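Long-range contacts in methylaspartate ammonia-lyase (Citrobacter amalonaticus, PDB 1KKO), which catalyses the reversible, magnesium-dependent anti elimination of ammonia from L-threo-3-methylaspartate to give mesaconate: residues K2-L7 with I58-A63; R104-F109 with L139-L144; A180-I185 with S219-S224; P168-S173 with V189-H194; Y257-E262 with T296-G301. All coordinates share one frame; numbering follows the deposited sequence.

Contact 1 of 5, residues K2-L7 with I58-A63; sequences KIKQAL and ILENGA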
# COMPACT_ATOMS: atom_id res chain seq x y z
N LYS A 2 25.13 -18.53 -8.57
CA LYS A 2 25.64 -17.27 -8.07
C LYS A 2 24.82 -16.03 -8.41
O LYS A 2 24.05 -15.99 -9.38
CB LYS A 2 27.03 -17.03 -8.67
CG LYS A 2 27.99 -18.22 -8.64
CD LYS A 2 28.37 -18.59 -7.25
CE LYS A 2 29.48 -19.64 -7.23
NZ LYS A 2 28.95 -21.02 -7.07
N ILE A 3 25.01 -15.00 -7.59
CA ILE A 3 24.55 -13.66 -7.89
C ILE A 3 25.52 -13.10 -8.92
O ILE A 3 26.74 -13.14 -8.72
CB ILE A 3 24.62 -12.79 -6.63
CG1 ILE A 3 23.61 -13.27 -5.59
CG2 ILE A 3 24.37 -11.33 -6.98
CD1 ILE A 3 23.88 -12.71 -4.21
N LYS A 4 24.98 -12.61 -10.02
CA LYS A 4 25.77 -11.96 -11.06
C LYS A 4 25.98 -10.49 -10.77
O LYS A 4 27.07 -9.97 -10.93
CB LYS A 4 25.06 -12.09 -12.41
CG LYS A 4 25.56 -13.21 -13.29
CD LYS A 4 24.96 -13.13 -14.68
CE LYS A 4 23.52 -12.68 -14.68
NZ LYS A 4 23.41 -11.21 -14.89
N GLN A 5 24.90 -9.80 -10.37
CA GLN A 5 24.98 -8.37 -10.16
C GLN A 5 24.09 -7.99 -8.99
O GLN A 5 23.01 -8.55 -8.84
CB GLN A 5 24.50 -7.62 -11.40
CG GLN A 5 24.74 -6.13 -11.32
CD GLN A 5 24.73 -5.41 -12.65
OE1 GLN A 5 24.42 -6.01 -13.69
NE2 GLN A 5 25.06 -4.12 -12.62
N ALA A 6 24.55 -7.04 -8.19
CA ALA A 6 23.77 -6.51 -7.07
C ALA A 6 23.53 -5.02 -7.30
O ALA A 6 24.46 -4.28 -7.64
CB ALA A 6 24.49 -6.72 -5.77
N LEU A 7 22.28 -4.58 -7.12
CA LEU A 7 21.90 -3.18 -7.34
C LEU A 7 21.20 -2.65 -6.12
O LEU A 7 20.41 -3.36 -5.50
CB LEU A 7 20.93 -3.06 -8.52
CG LEU A 7 21.44 -3.52 -9.88
CD1 LEU A 7 20.44 -3.09 -10.93
CD2 LEU A 7 22.77 -2.94 -10.20
N ILE A 58 20.58 -9.88 -9.36
CA ILE A 58 20.38 -10.56 -10.63
C ILE A 58 21.20 -11.82 -10.55
O ILE A 58 22.42 -11.76 -10.34
CB ILE A 58 20.87 -9.70 -11.80
CG1 ILE A 58 20.14 -8.35 -11.83
CG2 ILE A 58 20.65 -10.41 -13.11
CD1 ILE A 58 20.69 -7.42 -12.87
N LEU A 59 20.54 -12.96 -10.72
CA LEU A 59 21.20 -14.26 -10.64
C LEU A 59 21.66 -14.76 -11.99
O LEU A 59 21.27 -14.22 -13.02
CB LEU A 59 20.25 -15.29 -10.06
CG LEU A 59 19.51 -14.89 -8.77
CD1 LEU A 59 18.71 -16.07 -8.25
CD2 LEU A 59 20.47 -14.39 -7.70
N GLU A 60 22.49 -15.80 -11.99
CA GLU A 60 22.98 -16.38 -13.24
C GLU A 60 21.86 -16.85 -14.16
O GLU A 60 22.04 -16.87 -15.37
CB GLU A 60 23.91 -17.55 -12.94
CG GLU A 60 25.22 -17.16 -12.28
CD GLU A 60 26.16 -18.34 -12.07
OE1 GLU A 60 25.83 -19.28 -11.31
OE2 GLU A 60 27.25 -18.31 -12.66
N ASN A 61 20.74 -17.30 -13.60
CA ASN A 61 19.61 -17.78 -14.40
C ASN A 61 18.72 -16.63 -14.92
O ASN A 61 17.68 -16.88 -15.53
CB ASN A 61 18.77 -18.82 -13.64
CG ASN A 61 18.03 -18.23 -12.45
OD1 ASN A 61 18.15 -17.04 -12.15
ND2 ASN A 61 17.26 -19.07 -11.77
N GLY A 62 19.12 -15.39 -14.65
CA GLY A 62 18.40 -14.21 -15.09
C GLY A 62 17.34 -13.72 -14.12
O GLY A 62 16.76 -12.65 -14.33
N ALA A 63 17.06 -14.48 -13.08
CA ALA A 63 16.05 -14.07 -12.11
C ALA A 63 16.55 -12.88 -11.34
O ALA A 63 17.75 -12.66 -11.21
CB ALA A 63 15.71 -15.20 -11.16
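Lys4 and Gln5 both face Ile58, which makes a classic beta bulge in the antiparallel pairing of strands 3-18 and 47-59. Ile58 O takes both amides, Lys4 N at 2.7 Å and Gln5 N at 3.2 Å, each donor lying in the carbonyl plane. Gln5 O receives Ile58 N in return. Beyond the bulge, Ile3 and Leu59 form a non-hydrogen-bonded pair, and their side chains touch through Ile3 CG1 and Leu59 CD2 at 3.9 Å. The bulge turns Lys4 toward the second strand. Its chain, bent at chi3 and chi4, crosses Glu60 so that CE rests 3.2 Å from Leu59 O. Gln5 and Ile58 lie side by side on one face, and Gln5 OE1 bonds to Thr411 of the second subunit. Leu59 packs on Ala141 and Leu144 of helix 128-146. The strand leaves through a type I turn from Leu59 to Gly62, in which Asn61 OD1 forms an Asx turn with Ala63 N. Near the chain start, Lys2 NZ forms a salt bridge with Asp105, and Glu60 holds the backbone. Glu60 N donates to Lys2 O, and Glu60 OE1 accepts Lys2 N at 2.9 Å, nearly straight at 172° but from above the carboxylate plane.

Contact 2 of 5, residues R104-F109 with L139-L144; sequences RDVDAF and LDATAL
Thr142 and Val106 make the central polar contact between helix 128-146 and the loop 104-109. Thr142 OG1 lies 2.8 Å from Val106 O and 3.1 Å from Ala108 O. Leu138 O, one turn back in the helix, is also within bonding distance of this hydroxyl. The hydroxyl stands beside the backbone N of Thr142 (chi1 -64°), which turns CG2 to Asp107 O at 3.4 Å. A water adds a second link, lying 2.8 Å from both Asp107 O and Thr142 O. Thr142 CA also makes a CA-H...O contact with Val106 O, at 3.2 Å.

The apolar contacts come from Ala141 and Leu139, earlier in the helix than Thr142. Val106 CG1 meets Ala141 CB at 3.9 Å. Phe109 swings its ring toward the helix, CG trans to N at chi1 168°. Leu139 CB then sits over one ring face, 4.0 Å from the centroid and offset toward the rim, as a CH-pi contact. Leu139 CD1 lies nearer CD2 and CG of the ring, while CB is closest to CE1.

Within the loop, Asp105 OD1 accepts Asp107 N. Phe109 N is bonded to Glu157 of helix 150-157, and Asp107 OD1 to the amino terminus at Met1. The whole is a buried loop-on-helix contact in the N-terminal domain of the enolase superfamily, with an Asx turn shaping the loop beside the helix.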
# COMPACT_ATOMS: atom_id res chain seq x y z
N ARG A 104 28.55 -14.38 -5.13
CA ARG A 104 28.18 -15.20 -3.98
C ARG A 104 27.18 -16.26 -4.36
O ARG A 104 26.22 -16.01 -5.11
CB ARG A 104 27.62 -14.31 -2.87
CG ARG A 104 27.02 -15.02 -1.68
CD ARG A 104 26.68 -14.04 -0.56
NE ARG A 104 27.89 -13.36 -0.13
CZ ARG A 104 28.63 -13.73 0.91
NH1 ARG A 104 28.24 -14.74 1.67
NH2 ARG A 104 29.74 -13.07 1.18
N ASP A 105 27.38 -17.47 -3.84
CA ASP A 105 26.47 -18.56 -4.11
C ASP A 105 25.22 -18.42 -3.25
O ASP A 105 25.30 -18.09 -2.07
CB ASP A 105 27.13 -19.91 -3.84
CG ASP A 105 26.35 -21.02 -4.46
OD1 ASP A 105 25.45 -21.54 -3.80
OD2 ASP A 105 26.52 -21.40 -5.64
N VAL A 106 24.06 -18.69 -3.84
CA VAL A 106 22.79 -18.56 -3.15
C VAL A 106 22.00 -19.86 -3.10
O VAL A 106 20.81 -19.87 -2.87
CB VAL A 106 21.90 -17.42 -3.75
CG1 VAL A 106 22.54 -16.08 -3.50
CG2 VAL A 106 21.66 -17.65 -5.22
N ASP A 107 22.66 -21.00 -3.32
CA ASP A 107 21.93 -22.26 -3.25
C ASP A 107 21.33 -22.47 -1.87
O ASP A 107 20.32 -23.14 -1.74
CB ASP A 107 22.83 -23.44 -3.58
CG ASP A 107 23.07 -23.58 -5.06
OD1 ASP A 107 22.46 -22.82 -5.86
OD2 ASP A 107 23.87 -24.44 -5.51
N ALA A 108 21.97 -21.91 -0.85
CA ALA A 108 21.43 -21.92 0.49
C ALA A 108 21.26 -20.48 0.95
O ALA A 108 21.89 -19.56 0.41
CB ALA A 108 22.34 -22.68 1.44
N PHE A 109 20.44 -20.31 1.97
CA PHE A 109 20.15 -19.00 2.54
C PHE A 109 20.86 -18.68 3.85
O PHE A 109 21.46 -17.62 3.99
CB PHE A 109 18.65 -18.90 2.76
CG PHE A 109 18.22 -17.72 3.61
CD1 PHE A 109 18.48 -16.43 3.20
CD2 PHE A 109 17.52 -17.92 4.78
CE1 PHE A 109 18.07 -15.36 3.97
CE2 PHE A 109 17.11 -16.85 5.54
CZ PHE A 109 17.38 -15.57 5.13
N LEU A 139 17.07 -14.48 0.73
CA LEU A 139 16.06 -15.51 0.82
C LEU A 139 15.36 -15.66 -0.51
O LEU A 139 15.16 -16.75 -1.02
CB LEU A 139 15.05 -15.20 1.92
CG LEU A 139 13.93 -16.23 2.07
CD1 LEU A 139 14.45 -17.64 2.38
CD2 LEU A 139 12.94 -15.79 3.14
N ASP A 140 14.99 -14.52 -1.10
CA ASP A 140 14.35 -14.53 -2.40
C ASP A 140 15.30 -15.13 -3.44
O ASP A 140 14.84 -15.83 -4.35
CB ASP A 140 13.95 -13.09 -2.78
CG ASP A 140 12.85 -13.03 -3.81
OD1 ASP A 140 11.90 -13.86 -3.77
OD2 ASP A 140 12.86 -12.10 -4.65
N ALA A 141 16.60 -14.85 -3.33
CA ALA A 141 17.59 -15.41 -4.27
C ALA A 141 17.65 -16.94 -4.19
O ALA A 141 17.62 -17.61 -5.20
CB ALA A 141 18.94 -14.81 -4.03
N THR A 142 17.70 -17.47 -2.98
CA THR A 142 17.74 -18.91 -2.80
C THR A 142 16.48 -19.54 -3.38
O THR A 142 16.53 -20.57 -4.06
CB THR A 142 17.91 -19.24 -1.32
OG1 THR A 142 19.18 -18.73 -0.88
CG2 THR A 142 17.95 -20.75 -1.07
N ALA A 143 15.34 -18.89 -3.16
CA ALA A 143 14.09 -19.34 -3.73
C ALA A 143 14.12 -19.37 -5.26
O ALA A 143 13.86 -20.40 -5.89
CB ALA A 143 12.95 -18.46 -3.25
N LEU A 144 14.48 -18.25 -5.87
CA LEU A 144 14.48 -18.11 -7.33
C LEU A 144 15.55 -18.96 -8.01
O LEU A 144 15.43 -19.29 -9.19
CB LEU A 144 14.65 -16.64 -7.71
CG LEU A 144 13.42 -15.77 -7.44
CD1 LEU A 144 13.79 -14.29 -7.44
CD2 LEU A 144 12.31 -16.06 -8.46
O HOH W 1 18.41 -22.67 -3.68

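Contact 3 of 5, residues A180-I185 with S219-S224; sequences AVDKMI and SDRILS
Asp182 and Arg221 join helices 179-186 and 209-225 by a two-bond salt bridge. Arg221 presents its side, with NE and NH2 each taking one carboxylate oxygen. NE donates to Asp182 OD1 at 2.7 Å, almost straight. NH2 donates to Asp182 OD2 at 2.9 Å. Both oxygens are met on their syn side, and OD1 lies in the guanidinium plane. The fit is not fully flat, because the carboxylate and guanidinium planes are 28° apart.

With CG anti to the backbone N, the arginine chain bends once, at chi2 (68°), and then runs straight to the guanidinium.

In the second subunit, Phe32 N donates to Asp182 OD2, giving this oxygen two donors, and Asp30 forms a salt bridge with Arg221 NH1. The charged pair is thus an intrachain bridge and part of the dimer interface.

Beside the ion pair the contact is apolar. Ile185 CD1 reaches across to Ile222, 3.7 Å from its CA and 3.9 Å from its CG1. Val181 CG1 touches the aliphatic part of Arg221 at CG, 4.2 Å away. Val181 also packs on Pro193 of the barrel strand 191-194, and Ile222 on Leu192.

The short helix segments run roughly parallel, at 35°, with axes 10.3 Å apart. They are neighbouring outer helices of the TIM barrel. The two charges are balanced partly by each other and partly by the second subunit. Asp182 is buried, and the ion pair probably keeps both groups ionised.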
# COMPACT_ATOMS: atom_id res chain seq x y z
N ALA A 180 -11.11 3.62 10.88
CA ALA A 180 -10.35 2.43 10.49
C ALA A 180 -11.01 1.16 11.00
O ALA A 180 -10.90 0.11 10.36
CB ALA A 180 -8.92 2.53 10.97
N VAL A 181 -11.69 1.23 12.13
CA VAL A 181 -12.40 0.08 12.67
C VAL A 181 -13.49 -0.36 11.69
O VAL A 181 -13.65 -1.55 11.43
CB VAL A 181 -12.97 0.38 14.07
CG1 VAL A 181 -14.05 -0.62 14.48
CG2 VAL A 181 -11.85 0.37 15.08
N ASP A 182 -14.22 0.60 11.14
CA ASP A 182 -15.25 0.27 10.16
C ASP A 182 -14.64 -0.44 8.95
O ASP A 182 -15.18 -1.44 8.48
CB ASP A 182 -15.98 1.52 9.67
CG ASP A 182 -16.82 2.16 10.73
OD1 ASP A 182 -16.99 1.57 11.82
OD2 ASP A 182 -17.34 3.29 10.55
N LYS A 183 -13.52 0.08 8.46
CA LYS A 183 -12.81 -0.55 7.35
C LYS A 183 -12.46 -1.99 7.68
O LYS A 183 -12.65 -2.89 6.88
CB LYS A 183 -11.51 0.19 7.05
CG LYS A 183 -11.63 1.55 6.42
CD LYS A 183 -10.23 2.03 6.09
CE LYS A 183 -10.15 3.36 5.38
NZ LYS A 183 -8.71 3.72 5.22
N MSE A 184 -11.93 -2.18 8.88
CA MSE A 184 -11.48 -3.49 9.31
C MSE A 184 -12.63 -4.48 9.46
O MSE A 184 -12.49 -5.65 9.13
CB MSE A 184 -10.69 -3.36 10.60
CG MSE A 184 -9.31 -2.80 10.33
SE MSE A 184 -8.30 -2.42 11.91
CE MSE A 184 -7.20 -0.99 11.29
N ILE A 185 -13.78 -4.00 9.94
CA ILE A 185 -14.95 -4.86 10.04
C ILE A 185 -15.43 -5.23 8.63
O ILE A 185 -15.72 -6.39 8.35
CB ILE A 185 -16.09 -4.17 10.83
CG1 ILE A 185 -15.68 -3.99 12.29
CG2 ILE A 185 -17.38 -4.97 10.70
CD1 ILE A 185 -16.51 -2.96 13.02
N SER A 219 -16.16 -2.78 20.73
CA SER A 219 -16.92 -4.03 20.73
C SER A 219 -18.36 -3.81 20.25
O SER A 219 -18.90 -4.62 19.51
CB SER A 219 -16.87 -4.71 22.09
OG SER A 219 -17.35 -3.86 23.10
N ASP A 220 -18.97 -2.70 20.65
CA ASP A 220 -20.31 -2.36 20.17
C ASP A 220 -20.32 -2.25 18.64
O ASP A 220 -21.23 -2.75 17.98
CB ASP A 220 -20.78 -1.02 20.75
CG ASP A 220 -21.47 -1.14 22.10
OD1 ASP A 220 -21.85 -2.26 22.49
OD2 ASP A 220 -21.65 -0.15 22.83
N ARG A 221 -19.31 -1.59 18.08
CA ARG A 221 -19.25 -1.35 16.65
C ARG A 221 -19.14 -2.66 15.89
O ARG A 221 -19.80 -2.87 14.88
CB ARG A 221 -18.06 -0.46 16.30
CG ARG A 221 -18.12 0.14 14.92
CD ARG A 221 -19.23 1.18 14.76
NE ARG A 221 -19.14 1.90 13.50
CZ ARG A 221 -20.06 2.74 13.06
NH1 ARG A 221 -21.16 2.98 13.77
NH2 ARG A 221 -19.89 3.34 11.89
N ILE A 222 -18.28 -3.55 16.39
CA ILE A 222 -18.09 -4.86 15.80
C ILE A 222 -19.40 -5.65 15.85
O ILE A 222 -19.83 -6.20 14.83
CB ILE A 222 -16.95 -5.62 16.51
CG1 ILE A 222 -15.60 -4.97 16.19
CG2 ILE A 222 -16.95 -7.09 16.11
CD1 ILE A 222 -14.50 -5.34 17.16
N LEU A 223 -20.02 -5.71 17.02
CA LEU A 223 -21.26 -6.47 17.18
C LEU A 223 -22.40 -5.88 16.36
O LEU A 223 -23.26 -6.62 15.87
CB LEU A 223 -21.63 -6.59 18.66
CG LEU A 223 -20.64 -7.41 19.50
CD1 LEU A 223 -20.97 -7.32 20.98
CD2 LEU A 223 -20.61 -8.86 19.04
N SER A 224 -22.39 -4.56 16.17
CA SER A 224 -23.43 -3.88 15.39
C SER A 224 -23.26 -4.04 13.87
O SER A 224 -24.22 -4.34 13.16
CB SER A 224 -23.45 -2.39 15.72
OG SER A 224 -24.39 -1.70 14.92

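Contact 4 of 5, residues P168-S173 with V189-H194; sequences PLFGQS and VDVLPH. With SO4 (sulfate ion), chain C.
Leu169 N donates to Asp190 OD2 at 2.9 Å and 167°, using the anti lone pair of that oxygen. Gly171 N bonds to Val191 O at 3.0 Å, and Val191 N returns a weak bond to Leu169 O. Further on, Ser173 N donates to Pro193 O at 2.9 Å, with the peptide before Pro193 cis. Gln172 NE2 donates to a sulfate oxygen, O3, at 3.1 Å. The sulfate, probably from the crystallisation liquor, is also held by Lys331, Thr360 and Cys361, so it occupies the substrate pocket.

These are strands 169-170 and 191-194, linked by helix 179-186 in a beta-alpha-beta unit of the TIM barrel. Just past the first strand comes Gln172, a substrate-binding residue, and the second strand carries His194, assigned as a transition state stabiliser. His194 has CG anti to the backbone N (chi1 -176°), which runs its ring alongside Gln172, with CB to CB 3.5 Å. Gln172 OE1 sits 3.8 Å above the centre of the His194 ring, its amide plane turned 53° from the ring. His194 NE2 bonds to Tyr240 OH. Phe170 stacks on His236 and packs CD1 on Val191 CG1 at 3.6 Å. Its CZ comes to the edge of the His194 ring, 3.7 Å from His194 CB.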
# COMPACT_ATOMS: atom_id res chain seq x y z
N PRO A 168 -3.42 -15.42 11.69
CA PRO A 168 -4.29 -14.29 12.03
C PRO A 168 -3.61 -12.95 11.79
O PRO A 168 -2.46 -12.78 12.20
CB PRO A 168 -4.57 -14.51 13.52
CG PRO A 168 -4.40 -15.97 13.71
CD PRO A 168 -3.25 -16.33 12.83
N LEU A 169 -4.33 -12.03 11.15
CA LEU A 169 -3.79 -10.73 10.79
C LEU A 169 -4.35 -9.63 11.67
O LEU A 169 -5.53 -9.63 12.02
CB LEU A 169 -4.11 -10.40 9.33
CG LEU A 169 -3.67 -11.44 8.30
CD1 LEU A 169 -3.95 -10.94 6.89
CD2 LEU A 169 -2.22 -11.76 8.45
N PHE A 170 -3.50 -8.66 11.96
CA PHE A 170 -3.77 -7.56 12.88
C PHE A 170 -3.67 -6.23 12.17
O PHE A 170 -2.59 -5.87 11.67
CB PHE A 170 -2.75 -7.63 14.02
CG PHE A 170 -2.80 -6.50 15.00
CD1 PHE A 170 -4.00 -5.95 15.40
CD2 PHE A 170 -1.63 -5.99 15.50
CE1 PHE A 170 -4.02 -4.93 16.32
CE2 PHE A 170 -1.64 -4.96 16.42
CZ PHE A 170 -2.84 -4.44 16.84
N GLY A 171 -4.77 -5.49 12.12
CA GLY A 171 -4.81 -4.18 11.49
C GLY A 171 -4.57 -3.06 12.47
O GLY A 171 -5.07 -3.09 13.59
N GLN A 172 -3.79 -2.06 12.04
CA GLN A 172 -3.52 -0.88 12.87
C GLN A 172 -4.12 0.38 12.26
O GLN A 172 -4.00 0.64 11.07
CB GLN A 172 -2.03 -0.73 13.19
CG GLN A 172 -1.13 -0.14 12.13
CD GLN A 172 0.23 0.25 12.69
OE1 GLN A 172 0.31 0.84 13.76
NE2 GLN A 172 1.30 -0.07 11.96
N SER A 173 -4.78 1.15 13.12
CA SER A 173 -5.54 2.32 12.71
C SER A 173 -4.81 3.64 12.69
O SER A 173 -5.29 4.61 12.08
CB SER A 173 -6.67 2.48 13.72
OG SER A 173 -6.17 2.73 15.03
N VAL A 189 -11.28 -8.35 9.34
CA VAL A 189 -9.94 -8.47 9.90
C VAL A 189 -9.95 -9.31 11.18
O VAL A 189 -10.83 -9.17 12.02
CB VAL A 189 -9.31 -7.09 10.09
CG1 VAL A 189 -7.96 -7.17 10.75
CG2 VAL A 189 -9.18 -6.41 8.74
N ASP A 190 -8.97 -10.19 11.32
CA ASP A 190 -8.94 -11.12 12.45
C ASP A 190 -8.69 -10.47 13.80
O ASP A 190 -9.23 -10.91 14.82
CB ASP A 190 -7.86 -12.18 12.26
CG ASP A 190 -7.93 -12.88 10.92
OD1 ASP A 190 -9.00 -13.43 10.57
OD2 ASP A 190 -6.94 -12.95 10.18
N VAL A 191 -7.83 -9.45 13.83
CA VAL A 191 -7.40 -8.80 15.06
C VAL A 191 -7.35 -7.30 14.79
O VAL A 191 -6.86 -6.89 13.73
CB VAL A 191 -6.02 -9.31 15.50
CG1 VAL A 191 -5.68 -8.77 16.90
CG2 VAL A 191 -5.95 -10.84 15.47
N LEU A 192 -7.79 -6.48 15.73
CA LEU A 192 -7.87 -5.06 15.49
C LEU A 192 -8.00 -4.34 16.81
O LEU A 192 -8.37 -4.96 17.81
CB LEU A 192 -9.09 -4.75 14.61
CG LEU A 192 -10.48 -4.87 15.23
CD1 LEU A 192 -11.51 -4.17 14.35
CD2 LEU A 192 -10.88 -6.32 15.51
N PRO A 193 -7.81 -3.02 16.84
CA PRO A 193 -7.40 -2.15 15.74
C PRO A 193 -6.15 -1.33 16.06
O PRO A 193 -5.87 -0.36 15.34
CB PRO A 193 -8.56 -1.17 15.71
CG PRO A 193 -8.76 -0.91 17.22
CD PRO A 193 -8.36 -2.21 17.93
N HIS A 194 -5.43 -1.71 17.12
CA HIS A 194 -4.25 -1.00 17.62
C HIS A 194 -4.63 0.30 18.36
O HIS A 194 -4.34 0.44 19.56
CB HIS A 194 -3.20 -0.80 16.52
CG HIS A 194 -1.95 -0.17 17.00
ND1 HIS A 194 -0.76 -0.84 17.19
CD2 HIS A 194 -1.70 1.12 17.34
CE1 HIS A 194 0.15 0.01 17.62
NE2 HIS A 194 -0.39 1.21 17.70
S SO4 C . 4.90 1.24 13.91
O1 SO4 C . 6.33 1.32 13.50
O2 SO4 C . 4.65 2.60 14.53
O3 SO4 C . 4.05 1.04 12.74
O4 SO4 C . 4.62 0.20 14.93

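Contact 5 of 5, residues Y257-E262 with T296-G301; sequences YIASLE and TRLGSG
Glu262 and Gly301 meet because the glutamate has chi1 at -165° and its chain is extended beyond CG. This carries its carboxylate across to the backbone that follows helix 281-298. Gly301 N donates to Glu262 OE1 at 2.9 Å and 160°, approaching from above the carboxylate plane. Ser300 has OG trans to its own N (chi1 -179°), which places the hydroxyl against Ala259, 3.6 Å from its CA. That hydroxyl is also bonded to Val302 N.

Two waters complete the polar link. One donates to Ala259 O and to Glu262 OE1, the latter at 2.6 Å, and accepts from Ser300 OG. The other joins Glu262 OE1 to Gly299 O. Glu262 OE1 therefore takes three donors, one amide and two waters, and the carboxylate probably stays charged.

Apolar contact is small. Ala259 CB touches Leu298 CD1 at 3.8 Å and also packs on Leu295.

The contact lies at the surface, where the ends of two successive outer helices of the TIM barrel, 251-260 and 281-298, come together. The latter ends in a Schellman motif, with Gly299 at positive phi.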
# COMPACT_ATOMS: atom_id res chain seq x y z
N TYR A 257 -6.55 -2.36 36.51
CA TYR A 257 -7.19 -1.58 35.46
C TYR A 257 -7.34 -2.39 34.18
O TYR A 257 -8.40 -2.42 33.56
CB TYR A 257 -6.41 -0.30 35.17
CG TYR A 257 -6.91 0.38 33.92
CD1 TYR A 257 -8.13 1.04 33.91
CD2 TYR A 257 -6.20 0.30 32.74
CE1 TYR A 257 -8.62 1.64 32.77
CE2 TYR A 257 -6.67 0.90 31.58
CZ TYR A 257 -7.88 1.57 31.60
OH TYR A 257 -8.34 2.16 30.44
N ILE A 258 -6.26 -3.04 33.76
CA ILE A 258 -6.29 -3.85 32.55
C ILE A 258 -7.36 -4.93 32.66
O ILE A 258 -8.13 -5.15 31.74
CB ILE A 258 -4.90 -4.47 32.30
CG1 ILE A 258 -3.91 -3.38 31.86
CG2 ILE A 258 -4.96 -5.55 31.22
CD1 ILE A 258 -2.48 -3.78 31.99
N ALA A 259 -7.43 -5.59 33.81
CA ALA A 259 -8.43 -6.63 34.01
C ALA A 259 -9.85 -6.07 33.90
O ALA A 259 -10.77 -6.73 33.41
CB ALA A 259 -8.23 -7.29 35.37
N SER A 260 -10.03 -4.83 34.37
CA SER A 260 -11.34 -4.19 34.35
C SER A 260 -11.84 -3.91 32.93
O SER A 260 -13.03 -3.68 32.72
CB SER A 260 -11.33 -2.89 35.16
OG SER A 260 -10.77 -1.80 34.45
N LEU A 261 -10.94 -3.94 31.95
CA LEU A 261 -11.35 -3.70 30.57
C LEU A 261 -12.01 -4.92 29.94
O LEU A 261 -12.69 -4.78 28.92
CB LEU A 261 -10.15 -3.28 29.73
CG LEU A 261 -9.48 -1.96 30.11
CD1 LEU A 261 -8.25 -1.74 29.25
CD2 LEU A 261 -10.41 -0.79 29.96
N GLU A 262 -11.84 -6.10 30.52
CA GLU A 262 -12.38 -7.31 29.90
C GLU A 262 -13.88 -7.20 29.64
O GLU A 262 -14.36 -7.60 28.58
CB GLU A 262 -12.08 -8.57 30.73
CG GLU A 262 -12.30 -9.85 29.93
CD GLU A 262 -11.91 -11.11 30.67
OE1 GLU A 262 -11.21 -11.04 31.70
OE2 GLU A 262 -12.29 -12.21 30.20
N THR A 296 -3.06 -12.90 36.49
CA THR A 296 -3.33 -14.29 36.83
C THR A 296 -4.01 -14.38 38.19
O THR A 296 -5.03 -15.06 38.35
CB THR A 296 -2.01 -15.06 36.85
OG1 THR A 296 -1.46 -15.11 35.52
CG2 THR A 296 -2.24 -16.53 37.22
N ARG A 297 -3.47 -13.68 39.18
CA ARG A 297 -4.06 -13.71 40.52
C ARG A 297 -5.54 -13.33 40.47
O ARG A 297 -6.36 -13.92 41.18
CB ARG A 297 -3.33 -12.77 41.47
CG ARG A 297 -3.66 -13.03 42.93
CD ARG A 297 -3.11 -12.00 43.88
NE ARG A 297 -3.77 -10.71 43.70
CZ ARG A 297 -5.00 -10.44 44.12
NH1 ARG A 297 -5.71 -11.36 44.76
NH2 ARG A 297 -5.52 -9.24 43.90
N LEU A 298 -5.88 -12.35 39.64
CA LEU A 298 -7.25 -11.89 39.49
C LEU A 298 -8.11 -12.83 38.66
O LEU A 298 -9.34 -12.68 38.62
CB LEU A 298 -7.25 -10.52 38.81
CG LEU A 298 -6.58 -9.37 39.56
CD1 LEU A 298 -6.44 -8.18 38.63
CD2 LEU A 298 -7.36 -8.98 40.81
N GLY A 299 -7.49 -13.79 37.99
CA GLY A 299 -8.19 -14.70 37.09
C GLY A 299 -8.64 -13.99 35.81
O GLY A 299 -9.60 -14.40 35.17
N SER A 300 -7.93 -12.93 35.44
CA SER A 300 -8.28 -12.16 34.24
C SER A 300 -7.97 -12.93 32.96
O SER A 300 -6.99 -13.65 32.87
CB SER A 300 -7.50 -10.85 34.21
OG SER A 300 -7.84 -10.10 33.05
N GLY A 301 -8.81 -12.73 31.95
CA GLY A 301 -8.58 -13.33 30.65
C GLY A 301 -7.87 -12.38 29.71
O GLY A 301 -7.64 -12.72 28.55
O HOH W 2 -10.41 -9.40 33.54
O HOH W 3 -11.75 -12.87 33.86

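The contacts fall in two domains. Contacts 1 and 2 lie in the N-terminal domain, centres 10 Å apart. They touch, in part where Ile3 packs on Val106, so sheet, loop and helix 128-146 form one packed unit. Contacts 3, 4 and 5 follow along the chain in the TIM barrel. Contacts 3 and 4 alternate in sequence and share the run from strand 169-170 through helix 179-186 to strand 191-194; their centres are 11 Å apart. Contact 5 lies about 23 Å from contact 3, centre to centre, on later outer helices. Contact 4 forms part of the active site, and contacts 1 and 3 both reach the second subunit.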